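PDB 2PKE: haloacid delahogenase-like family hydrolase from Xanthomonas campestris pv. campestris, which probably acts as a magnesium-dependent phosphatase of the haloacid dehalogenase-like hydrolase family. Local coordinates for residues L58-R63 against T76-E81. Sequence-based numbering, arbitrary orientation.
Sequences LAVERR and TLSMIE
V60 meets S78 where segments 58-63 and 76-81, on helices 57-68 and 72-86 of the helical cap region, run at 136° to each other, their axes 9.1 Å apart at closest. With V60 CG1 anti to the backbone N, that methyl lies 3.7 Å from S78 CB and 3.6 Å from S78 O. E61 adds the aliphatic part of its chain, its CG coming 3.9 Å from S78 CB, so the small serine is touched by two side chains of the facing helix. Beyond V60, R63 reaches across to E81: R63 NH1 and E81 OE1 form a salt bridge at 3.3 Å, a weak hydrogen bond bent to 142°, with the guanidinium and carboxylate planes 60° apart. V60 CG1 sits over one guanidinium face, offset toward its rim, and is 3.8 Å from E81 OE1. Behind this shell, N64 ND2 hydrogen-bonds both S78 OG and E81 OE1, and G74 O is a further partner of S78 OG. E81 also faces the second subunit, where Q97 binds its OE2 and R104 forms a salt bridge with OE1. The buried carboxylate thus links the helix pair to the dimer interface, and its negative charge probably eases the closeness of R63 to R104 of the second subunit.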
# COMPACT_ATOMS: atom_id res chain seq x y z
N LEU A 58 -5.62 -13.82 18.37
CA LEU A 58 -4.22 -14.00 17.92
C LEU A 58 -4.16 -15.19 16.96
O LEU A 58 -3.48 -15.13 15.93
CB LEU A 58 -3.25 -14.20 19.10
N ALA A 59 -4.89 -16.25 17.26
CA ALA A 59 -4.95 -17.38 16.35
C ALA A 59 -5.27 -16.86 14.93
O ALA A 59 -4.48 -17.06 14.01
CB ALA A 59 -6.01 -18.39 16.80
N VAL A 60 -6.40 -16.17 14.81
CA VAL A 60 -6.92 -15.67 13.55
C VAL A 60 -6.03 -14.62 12.91
O VAL A 60 -5.76 -14.67 11.72
CB VAL A 60 -8.34 -15.08 13.74
CG1 VAL A 60 -8.86 -14.42 12.47
CG2 VAL A 60 -9.30 -16.18 14.19
N GLU A 61 -5.59 -13.65 13.69
CA GLU A 61 -4.72 -12.63 13.14
C GLU A 61 -3.42 -13.21 12.58
O GLU A 61 -2.95 -12.78 11.53
CB GLU A 61 -4.43 -11.56 14.18
CG GLU A 61 -5.31 -10.34 14.06
CD GLU A 61 -5.14 -9.37 15.19
OE1 GLU A 61 -4.86 -9.81 16.34
OE2 GLU A 61 -5.30 -8.16 14.92
N ARG A 62 -2.85 -14.19 13.27
CA ARG A 62 -1.59 -14.82 12.85
C ARG A 62 -1.73 -15.52 11.49
O ARG A 62 -0.89 -15.35 10.59
CB ARG A 62 -1.03 -15.77 13.94
CG ARG A 62 -0.37 -14.99 15.14
CD ARG A 62 0.50 -15.87 16.10
N ARG A 63 -2.82 -16.28 11.31
CA ARG A 63 -3.10 -16.88 10.00
C ARG A 63 -3.52 -15.90 8.89
O ARG A 63 -3.24 -16.14 7.72
CB ARG A 63 -4.10 -18.02 10.12
CG ARG A 63 -5.52 -17.66 10.42
CD ARG A 63 -6.33 -18.97 10.44
NE ARG A 63 -7.64 -18.87 11.11
CZ ARG A 63 -8.71 -18.25 10.61
NH1 ARG A 63 -8.67 -17.62 9.43
NH2 ARG A 63 -9.84 -18.24 11.31
N THR A 76 -10.08 -5.65 11.18
CA THR A 76 -11.55 -5.73 11.21
C THR A 76 -12.12 -7.06 10.73
O THR A 76 -13.00 -7.64 11.39
CB THR A 76 -12.16 -4.64 10.41
OG1 THR A 76 -11.67 -3.40 10.93
CG2 THR A 76 -13.68 -4.68 10.51
N LEU A 77 -11.58 -7.54 9.62
CA LEU A 77 -11.96 -8.84 9.07
C LEU A 77 -11.57 -10.00 10.00
O LEU A 77 -12.34 -10.96 10.16
CB LEU A 77 -11.35 -9.04 7.70
CG LEU A 77 -11.96 -8.15 6.62
CD1 LEU A 77 -10.99 -8.19 5.44
CD2 LEU A 77 -13.43 -8.55 6.21
N SER A 78 -10.41 -9.90 10.64
CA SER A 78 -10.02 -10.92 11.63
C SER A 78 -10.94 -10.87 12.87
O SER A 78 -11.26 -11.89 13.44
CB SER A 78 -8.57 -10.76 12.02
OG SER A 78 -7.70 -10.99 10.90
N MSE A 79 -11.36 -9.68 13.29
CA MSE A 79 -12.31 -9.52 14.39
C MSE A 79 -13.64 -10.11 14.04
O MSE A 79 -14.28 -10.65 14.90
CB MSE A 79 -12.52 -8.06 14.76
CG MSE A 79 -11.36 -7.45 15.52
SE MSE A 79 -11.77 -5.62 16.02
CE MSE A 79 -10.36 -5.52 17.36
N ILE A 80 -14.09 -9.96 12.81
CA ILE A 80 -15.42 -10.48 12.43
C ILE A 80 -15.34 -12.02 12.55
O ILE A 80 -16.21 -12.69 13.19
CB ILE A 80 -15.87 -10.02 10.99
CG1 ILE A 80 -16.31 -8.53 11.00
CG2 ILE A 80 -17.02 -10.92 10.48
CD1 ILE A 80 -16.18 -7.78 9.65
N GLU A 81 -14.29 -12.56 11.97
CA GLU A 81 -14.06 -13.99 11.94
C GLU A 81 -13.94 -14.56 13.35
O GLU A 81 -14.52 -15.58 13.68
CB GLU A 81 -12.82 -14.23 11.08
CG GLU A 81 -12.68 -15.58 10.48
CD GLU A 81 -11.85 -15.55 9.19
OE1 GLU A 81 -10.72 -14.99 9.21
OE2 GLU A 81 -12.33 -16.09 8.17